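Local coordinates for protein putative oxidoreductase with NAD(P)-binding Rossmann-fold domain (Clostridium difficile, PDB 3UUW) that is a putative dehydrogenase of the GFO/IDH/MocA family that probably binds NAD(P) in a Rossmann-fold domain, its substrate being unknown, at residues V95-A100 and D167-I172; G123-F128 and K239-L244; T174-A179 and I294-L299; V183-E188 and E301-S306; L190-T193 and N197-F200. All blocks are in the same frame, centred on the assembly; numbering follows the deposited sequence.

Contact 1: V95-A100 and D167-I172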
# COMPACT_ATOMS: atom_id res chain seq x y z
N VAL A 95 32.13 -16.23 -10.16
CA VAL A 95 31.64 -17.29 -9.25
C VAL A 95 30.60 -16.71 -8.29
O VAL A 95 30.71 -15.56 -7.86
CB VAL A 95 32.85 -17.95 -8.47
CG1 VAL A 95 33.51 -16.93 -7.53
CG2 VAL A 95 32.41 -19.13 -7.71
N ASP A 96 29.59 -17.50 -7.95
CA ASP A 96 28.65 -17.09 -6.91
C ASP A 96 29.35 -16.99 -5.57
O ASP A 96 30.40 -17.61 -5.33
CB ASP A 96 27.48 -18.05 -6.82
CG ASP A 96 26.49 -17.80 -7.92
OD1 ASP A 96 25.96 -16.64 -8.02
OD2 ASP A 96 26.23 -18.74 -8.68
N LYS A 97 28.78 -16.17 -4.69
CA LYS A 97 29.33 -15.97 -3.37
C LYS A 97 29.15 -17.23 -2.53
O LYS A 97 28.25 -18.04 -2.81
CB LYS A 97 28.70 -14.74 -2.68
CG LYS A 97 27.16 -14.58 -2.67
CD LYS A 97 26.43 -15.58 -1.79
CE LYS A 97 25.76 -16.65 -2.61
NZ LYS A 97 25.20 -17.74 -1.78
N PRO A 98 30.05 -17.46 -1.56
CA PRO A 98 31.28 -16.71 -1.30
C PRO A 98 32.38 -17.23 -2.23
O PRO A 98 32.24 -18.30 -2.84
CB PRO A 98 31.58 -17.07 0.14
CG PRO A 98 31.15 -18.47 0.24
CD PRO A 98 29.90 -18.58 -0.62
N LEU A 99 33.47 -16.50 -2.34
CA LEU A 99 34.58 -16.88 -3.23
C LEU A 99 35.03 -18.32 -2.95
O LEU A 99 35.01 -19.17 -3.83
CB LEU A 99 35.73 -15.91 -3.04
CG LEU A 99 37.00 -16.14 -3.85
CD1 LEU A 99 36.68 -16.43 -5.32
CD2 LEU A 99 37.94 -14.94 -3.74
N ALA A 100 35.42 -18.58 -1.71
CA ALA A 100 35.81 -19.91 -1.30
C ALA A 100 35.31 -20.23 0.12
O ALA A 100 34.76 -19.36 0.80
CB ALA A 100 37.34 -20.06 -1.41
N ASP A 167 23.98 -16.86 2.98
CA ASP A 167 22.86 -15.94 2.80
C ASP A 167 22.99 -14.61 3.53
O ASP A 167 22.76 -13.57 2.93
CB ASP A 167 21.56 -16.62 3.18
CG ASP A 167 20.34 -15.96 2.55
OD1 ASP A 167 20.50 -15.00 1.75
OD2 ASP A 167 19.21 -16.39 2.85
N TYR A 168 23.36 -14.62 4.81
CA TYR A 168 23.53 -13.36 5.53
C TYR A 168 24.62 -12.51 4.88
O TYR A 168 24.63 -11.28 5.02
CB TYR A 168 23.89 -13.60 6.97
CG TYR A 168 23.82 -12.41 7.91
CD1 TYR A 168 22.68 -11.61 7.99
CD2 TYR A 168 24.85 -12.15 8.77
CE1 TYR A 168 22.61 -10.53 8.90
CE2 TYR A 168 24.80 -11.06 9.68
CZ TYR A 168 23.66 -10.28 9.75
OH TYR A 168 23.62 -9.24 10.68
N ILE A 169 25.51 -13.16 4.14
CA ILE A 169 26.60 -12.46 3.45
C ILE A 169 26.04 -11.40 2.50
O ILE A 169 26.67 -10.36 2.29
CB ILE A 169 27.54 -13.45 2.70
CG1 ILE A 169 28.85 -12.77 2.29
CG2 ILE A 169 26.83 -14.05 1.47
CD1 ILE A 169 29.88 -13.77 1.77
N HIS A 170 24.87 -11.66 1.92
CA HIS A 170 24.25 -10.66 1.04
C HIS A 170 23.87 -9.39 1.79
O HIS A 170 24.03 -8.29 1.25
CB HIS A 170 23.00 -11.21 0.35
CG HIS A 170 23.29 -12.15 -0.77
ND1 HIS A 170 24.01 -11.78 -1.89
CD2 HIS A 170 22.92 -13.43 -0.96
CE1 HIS A 170 24.08 -12.81 -2.71
NE2 HIS A 170 23.42 -13.82 -2.18
N VAL A 171 23.37 -9.56 3.00
CA VAL A 171 22.99 -8.43 3.85
C VAL A 171 24.23 -7.61 4.24
O VAL A 171 24.27 -6.36 4.09
CB VAL A 171 22.20 -8.93 5.09
CG1 VAL A 171 21.87 -7.76 6.03
CG2 VAL A 171 20.91 -9.63 4.66
N ILE A 172 25.26 -8.30 4.72
CA ILE A 172 26.53 -7.67 5.13
C ILE A 172 27.20 -7.01 3.94
O ILE A 172 27.64 -5.87 4.03
CB ILE A 172 27.46 -8.67 5.81
CG1 ILE A 172 26.82 -9.19 7.10
CG2 ILE A 172 28.86 -8.07 6.11
CD1 ILE A 172 26.36 -8.09 8.09
O HOH W 1 22.42 -16.60 -2.40
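Lys97 bends against His170 and the neighbouring Ile169, so that the methylene groups, not the ammonium, make the direct contact between the 95-100 loop and helix 160-179. The chain starts with CG between the backbone N and the carbonyl carbon (chi1 49°), then turns again at chi2 and at chi3, the latter at -105°. These bends bring CG, CD and CE near CE1 and NE2 of the imidazole, with Lys97 CD 3.5 Å from His170 NE2; the two side chains cross at about a right angle and the approach to the ring is oblique. Lys97 CD also meets the branch methyl of Ile169, CD to CG2 3.6 Å. The longer arm of Ile169 reaches instead to the proline ring, its CD1 lying 4.1 Å from Pro98 CB. A cis peptide bond precedes Pro98.

One water joins the polar ends: it accepts from Lys97 NZ at 3.1 Å and lies 3.0 Å from His170 NE2, in the plane of the ring. The stronger partner of the ammonium is Asp166, one residue before this part of the helix, in a salt bridge. The Lys-Pro pair follows a Rossmann strand, as in the conserved motif of this family; there the lysine is commonly placed near the active site, and a similar place is likely here.

Val122 of strand 120-122 touches Lys97, helix 295-305 covers Pro98 and Ile169 through Gln297 and Leu300, and strand 211-217 packs against other residues of helix 160-179.

Contact 2: G123-F128 and K239-L244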
# COMPACT_ATOMS: atom_id res chain seq x y z
N GLY A 123 29.82 -12.94 -7.31
CA GLY A 123 28.49 -12.52 -7.72
C GLY A 123 27.62 -11.86 -6.68
O GLY A 123 26.54 -12.40 -6.28
N PHE A 124 28.04 -10.68 -6.24
CA PHE A 124 27.23 -9.90 -5.31
C PHE A 124 26.25 -9.09 -6.15
O PHE A 124 26.44 -7.89 -6.37
CB PHE A 124 28.09 -9.04 -4.37
CG PHE A 124 28.84 -9.84 -3.35
CD1 PHE A 124 28.16 -10.54 -2.36
CD2 PHE A 124 30.22 -9.88 -3.35
CE1 PHE A 124 28.83 -11.28 -1.45
CE2 PHE A 124 30.89 -10.63 -2.42
CZ PHE A 124 30.20 -11.31 -1.47
N ASN A 125 25.20 -9.76 -6.62
CA ASN A 125 24.25 -9.13 -7.53
C ASN A 125 23.58 -7.87 -7.01
O ASN A 125 23.24 -6.97 -7.79
CB ASN A 125 23.19 -10.14 -8.00
CG ASN A 125 22.45 -10.74 -6.85
OD1 ASN A 125 23.02 -11.53 -6.09
ND2 ASN A 125 21.18 -10.34 -6.67
N ARG A 126 23.42 -7.77 -5.69
CA ARG A 126 22.74 -6.62 -5.11
C ARG A 126 23.46 -5.29 -5.40
O ARG A 126 22.82 -4.26 -5.49
CB ARG A 126 22.48 -6.86 -3.62
CG ARG A 126 21.42 -7.87 -3.39
CD ARG A 126 21.47 -8.43 -2.00
NE ARG A 126 20.35 -9.33 -1.81
CZ ARG A 126 20.24 -10.53 -2.36
NH1 ARG A 126 21.22 -11.03 -3.11
NH2 ARG A 126 19.15 -11.26 -2.14
N ARG A 127 24.79 -5.34 -5.60
CA ARG A 127 25.54 -4.13 -5.97
C ARG A 127 25.15 -3.60 -7.36
O ARG A 127 25.49 -2.47 -7.73
CB ARG A 127 27.03 -4.40 -5.92
CG ARG A 127 27.56 -4.84 -4.59
CD ARG A 127 29.06 -4.64 -4.58
NE ARG A 127 29.75 -5.31 -3.49
CZ ARG A 127 31.04 -5.13 -3.20
NH1 ARG A 127 31.77 -4.24 -3.87
NH2 ARG A 127 31.60 -5.81 -2.21
N PHE A 128 24.44 -4.43 -8.13
CA PHE A 128 23.98 -4.08 -9.47
C PHE A 128 22.45 -4.03 -9.58
O PHE A 128 21.90 -3.84 -10.67
CB PHE A 128 24.54 -5.07 -10.50
CG PHE A 128 26.01 -4.92 -10.73
CD1 PHE A 128 26.92 -5.43 -9.83
CD2 PHE A 128 26.49 -4.22 -11.82
CE1 PHE A 128 28.26 -5.28 -10.02
CE2 PHE A 128 27.84 -4.06 -12.01
CZ PHE A 128 28.72 -4.59 -11.10
N LYS A 239 11.95 -2.55 -1.56
CA LYS A 239 11.38 -3.78 -1.05
C LYS A 239 11.46 -4.87 -2.09
O LYS A 239 11.06 -4.67 -3.25
CB LYS A 239 9.91 -3.57 -0.66
CG LYS A 239 9.72 -2.58 0.47
CD LYS A 239 8.22 -2.43 0.78
CE LYS A 239 7.97 -1.51 1.96
NZ LYS A 239 6.51 -1.39 2.21
N ASN A 240 11.96 -6.02 -1.67
CA ASN A 240 12.09 -7.21 -2.54
C ASN A 240 12.80 -6.92 -3.87
O ASN A 240 12.48 -7.52 -4.92
CB ASN A 240 10.71 -7.85 -2.77
CG ASN A 240 10.09 -8.37 -1.48
OD1 ASN A 240 10.80 -8.75 -0.55
ND2 ASN A 240 8.78 -8.46 -1.46
N LEU A 241 13.75 -5.99 -3.80
CA LEU A 241 14.57 -5.55 -4.94
C LEU A 241 13.80 -4.91 -6.08
O LEU A 241 14.42 -4.57 -7.11
CB LEU A 241 15.44 -6.70 -5.48
CG LEU A 241 16.43 -7.32 -4.50
CD1 LEU A 241 15.77 -8.27 -3.59
CD2 LEU A 241 17.59 -8.03 -5.27
N ASN A 242 12.49 -4.70 -5.94
CA ASN A 242 11.72 -4.30 -7.10
C ASN A 242 10.61 -3.28 -6.94
O ASN A 242 9.88 -2.98 -7.89
CB ASN A 242 11.22 -5.54 -7.85
CG ASN A 242 10.14 -6.29 -7.10
OD1 ASN A 242 9.67 -5.84 -6.06
ND2 ASN A 242 9.72 -7.43 -7.65
N VAL A 243 10.49 -2.74 -5.72
CA VAL A 243 9.58 -1.62 -5.47
C VAL A 243 10.37 -0.55 -4.72
O VAL A 243 11.07 -0.87 -3.77
CB VAL A 243 8.37 -2.05 -4.65
CG1 VAL A 243 7.53 -0.81 -4.28
CG2 VAL A 243 7.53 -3.04 -5.47
N LEU A 244 10.31 0.68 -5.20
CA LEU A 244 11.05 1.78 -4.60
C LEU A 244 10.07 2.80 -3.99
O LEU A 244 9.14 3.27 -4.66
CB LEU A 244 11.96 2.43 -5.63
CG LEU A 244 13.02 3.44 -5.15
CD1 LEU A 244 14.18 3.51 -6.13
CD2 LEU A 244 12.40 4.78 -4.95
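A single leucine in a tight beta turn carries the whole of the 239-244 side: Leu241, whose backbone adopts positive phi (62°), as does Asn240 before it. Its CB is directed at the 3-10 turn 125-128, and one methyl, CD2, does the touching. That methyl lies 4.3 Å from Arg126 CG, on the aliphatic root of the arginine, and 4.5 Å from Asn125 ND2, at the amide. No hydrogen bond crosses, and the contact is small and loose, 92 Å² in all.

The polar ends of both partners are engaged elsewhere. Arg126 runs nearly straight through chi2 and chi3 (161° and 176°), which carries the guanidinium past the leucine to a salt bridge between its NE and Glu225, leaving CG to meet the methyl. Asn125 gives its ND2 to the carbonyl of Lys267. The turn has Asn240 and Leu241 as its middle residues and is closed by Lys239 O, which accepts from Asn242 N at 3.0 Å and from Val243 N at 3.2 Å; beside it Asn242 and Val243 both face Lys239 in a classic beta bulge. An inverse gamma turn at Phe124 precedes the 3-10 segment.

The contact thus joins the connection between strand 120-122 and helix 130-138 to the hairpin of strands 234-239 and 243-248. Helix 160-179 borders Arg126 through His170 and Thr174, and Phe269 of helix 269-281 packs on Asn125.

Contact 3: T174-A179 and I294-L299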
# COMPACT_ATOMS: atom_id res chain seq x y z
N THR A 174 25.88 -5.86 1.16
CA THR A 174 25.11 -4.68 0.75
C THR A 174 25.35 -3.53 1.73
O THR A 174 25.52 -2.37 1.33
CB THR A 174 23.64 -5.02 0.61
OG1 THR A 174 23.48 -6.10 -0.31
CG2 THR A 174 22.84 -3.80 0.15
N ALA A 175 25.40 -3.85 3.03
CA ALA A 175 25.69 -2.88 4.07
C ALA A 175 27.03 -2.18 3.83
O ALA A 175 27.12 -0.96 3.90
CB ALA A 175 25.66 -3.54 5.45
N LEU A 176 28.08 -2.96 3.57
CA LEU A 176 29.41 -2.42 3.43
C LEU A 176 29.50 -1.58 2.15
O LEU A 176 30.19 -0.55 2.13
CB LEU A 176 30.46 -3.54 3.47
CG LEU A 176 30.57 -4.34 4.79
CD1 LEU A 176 31.64 -5.38 4.66
CD2 LEU A 176 30.85 -3.43 5.97
N TRP A 177 28.79 -2.01 1.10
CA TRP A 177 28.76 -1.28 -0.17
C TRP A 177 28.06 0.06 -0.01
O TRP A 177 28.50 1.07 -0.57
CB TRP A 177 28.10 -2.16 -1.23
CG TRP A 177 27.75 -1.51 -2.52
CD1 TRP A 177 28.60 -1.11 -3.51
CD2 TRP A 177 26.43 -1.30 -3.00
NE1 TRP A 177 27.88 -0.63 -4.57
CE2 TRP A 177 26.55 -0.74 -4.29
CE3 TRP A 177 25.17 -1.54 -2.48
CZ2 TRP A 177 25.44 -0.40 -5.05
CZ3 TRP A 177 24.06 -1.19 -3.23
CH2 TRP A 177 24.22 -0.62 -4.51
N LEU A 178 27.00 0.08 0.80
CA LEU A 178 26.29 1.33 1.11
C LEU A 178 27.05 2.21 2.09
O LEU A 178 26.97 3.45 2.00
CB LEU A 178 24.90 1.04 1.68
CG LEU A 178 23.87 0.52 0.70
CD1 LEU A 178 22.62 0.03 1.47
CD2 LEU A 178 23.50 1.57 -0.38
N ALA A 179 27.75 1.61 3.04
CA ALA A 179 28.49 2.40 4.02
C ALA A 179 29.54 3.23 3.32
O ALA A 179 29.71 4.40 3.62
CB ALA A 179 29.16 1.51 5.06
N ILE A 294 35.90 -10.45 -0.66
CA ILE A 294 35.99 -11.20 0.59
C ILE A 294 35.77 -10.38 1.85
O ILE A 294 35.79 -10.94 2.93
CB ILE A 294 37.39 -11.92 0.69
CG1 ILE A 294 38.55 -10.94 0.45
CG2 ILE A 294 37.44 -13.04 -0.32
CD1 ILE A 294 39.96 -11.56 0.67
N LYS A 295 35.53 -9.08 1.72
CA LYS A 295 35.44 -8.26 2.93
C LYS A 295 34.22 -8.59 3.78
O LYS A 295 34.32 -8.59 5.00
CB LYS A 295 35.53 -6.77 2.63
CG LYS A 295 34.46 -6.15 1.86
CD LYS A 295 34.76 -4.62 1.93
CE LYS A 295 33.75 -3.79 1.25
NZ LYS A 295 34.22 -2.36 1.26
N ALA A 296 33.07 -8.86 3.15
CA ALA A 296 31.88 -9.27 3.90
C ALA A 296 32.16 -10.64 4.58
O ALA A 296 31.83 -10.86 5.76
CB ALA A 296 30.66 -9.36 2.99
N GLN A 297 32.78 -11.55 3.84
CA GLN A 297 33.09 -12.86 4.39
C GLN A 297 34.05 -12.79 5.58
O GLN A 297 33.89 -13.52 6.56
CB GLN A 297 33.66 -13.77 3.31
CG GLN A 297 33.73 -15.23 3.72
CD GLN A 297 34.28 -16.10 2.61
OE1 GLN A 297 34.63 -15.60 1.53
NE2 GLN A 297 34.39 -17.40 2.88
N ARG A 298 35.01 -11.88 5.49
CA ARG A 298 35.97 -11.66 6.56
C ARG A 298 35.24 -11.21 7.82
O ARG A 298 35.52 -11.71 8.91
CB ARG A 298 37.01 -10.61 6.12
CG ARG A 298 38.16 -10.47 7.04
CD ARG A 298 39.04 -9.27 6.63
NE ARG A 298 39.64 -9.44 5.31
CZ ARG A 298 40.64 -10.27 5.01
NH1 ARG A 298 41.20 -11.04 5.95
NH2 ARG A 298 41.10 -10.32 3.77
N LEU A 299 34.26 -10.32 7.68
CA LEU A 299 33.52 -9.86 8.82
C LEU A 299 32.72 -11.02 9.41
O LEU A 299 32.68 -11.19 10.63
CB LEU A 299 32.61 -8.70 8.43
CG LEU A 299 31.77 -8.05 9.52
CD1 LEU A 299 32.63 -7.75 10.73
CD2 LEU A 299 31.13 -6.78 8.96
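Leu176 projects from helix 160-179 straight at the start of helix 295-305, where Lys295, Ala296 and Leu299 receive it. The side chains of Leu176 and Lys295 lie alongside each other, running head to tail. Lys295 begins with CG between the backbone N and the carbonyl carbon (chi1 66°) and is fully extended beyond it, so its methylenes run back along the leucine: Lys295 CE reaches 4.0 Å from Leu176 CB, while Lys295 CG lies 4.0 Å from Leu176 CD1. The ammonium continues past the apolar contact to a salt bridge with Glu292, just ahead of the helix.

The two leucine methyls are divided between different partners. CD1 of Leu176 points at the backbone of the opposing helix, 4.0 Å from Ala296 CA and 4.4 Å from Ala296 CB; the small side chain of Ala296 allows this approach to the main chain. CD2 of Leu176 turns to Leu299, one helical turn on from Lys295, and meets its CD2 at 4.5 Å. The contacts at 4.0 Å are ordinary van der Waals ones and that to Leu299 is looser; the axes of the short segments 174-179 and 295-299 are 10.4 Å apart and run at 118° to one another.

Val183, in the connection after helix 160-179, packs on Leu176, and Ile172 of the same helix reaches both Ala296 and Leu299. Ile147 of strand 142-150 packs on Ala175 and, with Ile145, on Leu178, whereas helix 103-116 of the Rossmann domain flanks the helix 295-305 side through Ile294, Gln297 and Arg298.

Contact 4: V183-E188 and E301-S306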
# COMPACT_ATOMS: atom_id res chain seq x y z
N VAL A 183 33.56 0.41 9.02
CA VAL A 183 32.58 0.21 10.07
C VAL A 183 33.08 -0.79 11.10
O VAL A 183 33.99 -1.58 10.82
CB VAL A 183 31.21 -0.25 9.49
CG1 VAL A 183 30.66 0.79 8.52
CG2 VAL A 183 31.35 -1.61 8.82
N GLU A 184 32.50 -0.72 12.29
CA GLU A 184 32.83 -1.59 13.39
C GLU A 184 31.55 -2.19 13.95
O GLU A 184 30.56 -1.47 14.07
CB GLU A 184 33.49 -0.78 14.52
CG GLU A 184 34.84 -0.16 14.17
CD GLU A 184 35.99 -1.14 14.27
OE1 GLU A 184 35.79 -2.36 14.02
OE2 GLU A 184 37.12 -0.71 14.60
N ILE A 185 31.57 -3.46 14.34
CA ILE A 185 30.39 -4.07 14.99
C ILE A 185 30.17 -3.45 16.38
O ILE A 185 31.06 -3.49 17.23
CB ILE A 185 30.55 -5.59 15.15
CG1 ILE A 185 30.53 -6.26 13.78
CG2 ILE A 185 29.42 -6.17 16.01
CD1 ILE A 185 30.81 -7.74 13.84
N SER A 186 28.99 -2.87 16.59
CA SER A 186 28.64 -2.23 17.87
C SER A 186 27.46 -2.89 18.58
O SER A 186 27.03 -2.42 19.65
CB SER A 186 28.36 -0.74 17.66
OG SER A 186 27.24 -0.56 16.81
N GLY A 187 26.94 -3.97 18.00
CA GLY A 187 25.83 -4.70 18.58
C GLY A 187 25.62 -5.97 17.77
O GLY A 187 25.90 -5.98 16.56
N GLU A 188 25.18 -7.02 18.46
CA GLU A 188 24.92 -8.34 17.86
C GLU A 188 23.83 -9.11 18.61
O GLU A 188 23.82 -9.15 19.86
CB GLU A 188 26.20 -9.20 17.83
CG GLU A 188 25.95 -10.66 17.40
CD GLU A 188 27.21 -11.51 17.36
OE1 GLU A 188 27.98 -11.35 16.39
OE2 GLU A 188 27.40 -12.35 18.29
N GLU A 301 33.46 -14.26 9.27
CA GLU A 301 34.38 -15.19 9.94
C GLU A 301 34.69 -14.70 11.35
O GLU A 301 34.77 -15.49 12.28
CB GLU A 301 35.66 -15.40 9.11
CG GLU A 301 35.45 -16.31 7.91
CD GLU A 301 36.77 -16.86 7.30
OE1 GLU A 301 37.88 -16.53 7.78
OE2 GLU A 301 36.67 -17.64 6.34
N LYS A 302 34.85 -13.39 11.50
CA LYS A 302 35.08 -12.80 12.82
C LYS A 302 33.87 -13.07 13.74
O LYS A 302 34.02 -13.46 14.90
CB LYS A 302 35.39 -11.33 12.62
CG LYS A 302 35.78 -10.49 13.83
CD LYS A 302 36.78 -9.40 13.37
CE LYS A 302 36.48 -8.04 13.94
NZ LYS A 302 35.38 -7.41 13.14
N ILE A 303 32.67 -12.89 13.20
CA ILE A 303 31.45 -13.17 13.94
C ILE A 303 31.36 -14.66 14.32
O ILE A 303 31.10 -15.01 15.48
CB ILE A 303 30.23 -12.76 13.10
CG1 ILE A 303 30.18 -11.24 12.94
CG2 ILE A 303 28.96 -13.26 13.72
CD1 ILE A 303 29.26 -10.80 11.83
N ILE A 304 31.57 -15.53 13.33
CA ILE A 304 31.54 -16.97 13.56
C ILE A 304 32.58 -17.40 14.62
O ILE A 304 32.27 -18.20 15.52
CB ILE A 304 31.76 -17.74 12.24
CG1 ILE A 304 30.54 -17.56 11.32
CG2 ILE A 304 32.00 -19.23 12.53
CD1 ILE A 304 30.80 -17.89 9.86
N ASN A 305 33.77 -16.84 14.54
CA ASN A 305 34.84 -17.18 15.50
C ASN A 305 34.61 -16.65 16.92
O ASN A 305 35.23 -17.14 17.88
CB ASN A 305 36.19 -16.74 14.96
CG ASN A 305 36.66 -17.60 13.78
OD1 ASN A 305 36.37 -18.81 13.73
ND2 ASN A 305 37.39 -17.00 12.84
N SER A 306 33.73 -15.66 17.07
CA SER A 306 33.42 -15.09 18.37
C SER A 306 32.38 -15.92 19.12
O SER A 306 32.11 -15.64 20.29
CB SER A 306 32.92 -13.65 18.24
OG SER A 306 31.59 -13.62 17.73
O HOH W 2 34.07 -5.32 13.58
O HOH W 3 30.60 -11.28 16.88
O HOH W 4 29.17 -13.94 19.34
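Strand 184-192, outermost in the mixed sheet of this chain, meets the last turns of helix 295-305 here, in a contact that is apolar in the middle and has water at its ends. Ile185 and Ile303 interlock by their longer arms: Ile185 CD1 lies 3.7 Å from Ile303 CG1, the side chains crossing at a slant. The branch methyl of Ile303 faces a carboxylate instead, with CG2 3.4 Å from Glu188 OE1. Glu188 gets there fully stretched, CG anti to the backbone N (chi1 172°) and the chain straight at chi2.

Its carboxylate stops 4.4 Å short of Ser306, measured OE2 to OG, and two waters span the distance. One donates to Glu188 OE1 and to Ser306 OG, both at 2.7 Å; the other donates to Glu188 OE2 and to the same hydroxyl. Ser306 OG in turn donates to Ile303 O at 2.7 Å, a carbonyl that also takes Ser306 N. At the opposite end a third water accepts from Ile185 N and gives a weak bond to Glu184; its link to Lys302 NZ is too short to be certain.

Glu188 OE1 is also bonded to His203 on the adjacent strand. Water and imidazole together would offset the cost of setting a carboxylate oxygen against an isoleucine methyl, and both waters donating to the carboxylate would suit its charged form.

Contact 5: L190-T193 and N197-F200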
# COMPACT_ATOMS: atom_id res chain seq x y z
N LEU A 190 22.46 -13.11 18.17
CA LEU A 190 22.65 -14.32 17.40
C LEU A 190 21.93 -15.44 18.12
O LEU A 190 22.39 -15.90 19.17
CB LEU A 190 24.13 -14.62 17.18
CG LEU A 190 24.41 -15.91 16.41
CD1 LEU A 190 23.97 -15.77 14.96
CD2 LEU A 190 25.89 -16.24 16.49
N PHE A 191 20.80 -15.86 17.56
CA PHE A 191 19.93 -16.86 18.19
C PHE A 191 19.96 -18.15 17.38
O PHE A 191 19.67 -18.14 16.17
CB PHE A 191 18.48 -16.36 18.31
CG PHE A 191 18.34 -15.01 18.98
CD1 PHE A 191 19.29 -14.54 19.89
CD2 PHE A 191 17.22 -14.21 18.72
CE1 PHE A 191 19.14 -13.29 20.50
CE2 PHE A 191 17.06 -12.97 19.34
CZ PHE A 191 18.04 -12.51 20.23
N LEU A 192 20.28 -19.24 18.07
CA LEU A 192 20.45 -20.55 17.47
C LEU A 192 19.55 -21.56 18.13
O LEU A 192 19.21 -21.44 19.30
CB LEU A 192 21.90 -21.03 17.66
CG LEU A 192 23.01 -20.09 17.16
CD1 LEU A 192 24.41 -20.68 17.49
CD2 LEU A 192 22.87 -19.79 15.68
N THR A 193 19.18 -22.58 17.36
CA THR A 193 18.45 -23.72 17.90
C THR A 193 19.40 -24.51 18.79
O THR A 193 20.62 -24.27 18.80
CB THR A 193 17.93 -24.67 16.79
OG1 THR A 193 19.05 -25.27 16.11
CG2 THR A 193 17.04 -23.94 15.81
N ASN A 197 21.43 -24.47 14.63
CA ASN A 197 20.91 -23.94 13.38
C ASN A 197 20.56 -22.45 13.60
O ASN A 197 20.14 -22.08 14.70
CB ASN A 197 19.66 -24.68 12.94
CG ASN A 197 19.83 -26.19 13.01
OD1 ASN A 197 19.06 -26.86 13.70
ND2 ASN A 197 20.85 -26.73 12.36
N LEU A 198 20.72 -21.62 12.57
CA LEU A 198 20.41 -20.20 12.67
C LEU A 198 18.91 -19.92 12.72
O LEU A 198 18.16 -20.36 11.84
CB LEU A 198 20.99 -19.43 11.47
CG LEU A 198 20.76 -17.91 11.46
CD1 LEU A 198 21.44 -17.27 12.66
CD2 LEU A 198 21.26 -17.29 10.17
N ILE A 199 18.49 -19.20 13.75
CA ILE A 199 17.11 -18.69 13.83
C ILE A 199 17.07 -17.21 13.44
O ILE A 199 16.34 -16.80 12.54
CB ILE A 199 16.53 -18.80 15.26
CG1 ILE A 199 16.46 -20.25 15.75
CG2 ILE A 199 15.12 -18.16 15.31
CD1 ILE A 199 16.15 -20.37 17.22
N PHE A 200 17.86 -16.41 14.13
CA PHE A 200 17.88 -14.96 13.91
C PHE A 200 19.26 -14.41 14.14
O PHE A 200 19.97 -14.85 15.03
CB PHE A 200 16.88 -14.32 14.87
CG PHE A 200 16.86 -12.82 14.82
CD1 PHE A 200 16.11 -12.17 13.86
CD2 PHE A 200 17.59 -12.07 15.72
CE1 PHE A 200 16.10 -10.77 13.77
CE2 PHE A 200 17.57 -10.67 15.64
CZ PHE A 200 16.80 -10.03 14.67
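Strands 190-192 and 198-200 run antiparallel, and a classic beta bulge shifts the register: Ile199 and Phe200 both face Phe191. Phe191 N gives an almost straight bond to Phe200 O (2.8 Å, 177°), and Phe191 O takes two donors, Ile199 N at 2.9 Å and Phe200 N at 3.2 Å. Further on, Thr193 N bonds to Asn197 O.

Phe191 and Phe200, a hydrogen-bonded pair, project together from the same face of the sheet. Their rings are inclined at 32°, meeting obliquely where the two CD2 atoms come within 3.7 Å. On the face of Leu192 and Leu198, a non-hydrogen-bonded pair, Leu190 CD1 reaches across to Leu198 CD1, 3.7 Å away and at about a right angle.

This is the closed end of the hairpin of strands 184-192 and 198-206, the first of them outermost in this chain's mixed sheet. Thr193 and Asn197 grip each other where the chain turns. With OG1 between its backbone N and carbonyl carbon (chi1 65°), Thr193 accepts from Asn197 N at 2.9 Å and donates to Asn197 OD1 at 2.9 Å; the hydroxyl stands above the plane of the amide. The amide nitrogen, ND2, bonds to Asn157 and Val158, so both ends of the Asn197 side chain are held. Thr193 CG2 rests on Ile199 CG1, 3.7 Å away. Phe160 of helix 160-179 covers Leu192 and Leu198, whereas Phe191 and Phe200 pack against Asn209 and Val143 of a second subunit.

From the N terminus, the chain leaves Rossmann strand 92-95 and closes its first loop in contact 1, where 95-100 meets helix 160-179. Contact 2 opens inside that loop at 123-128 and closes at 239-244, so the two cross; they also touch, His170 and Lys97 packing on residues of 123-128. Contacts 3 and 4 open further on, at 174-179 and 183-188, and close only on the C-terminal helix 295-305, crossing contact 2 and each other. Contact 5, a short hairpin, nests within contacts 2, 3 and 4. Together they tie the Rossmann domain, helices 160-179 and 295-305 and the mixed sheet; contacts 4 and 5 also touch a second subunit.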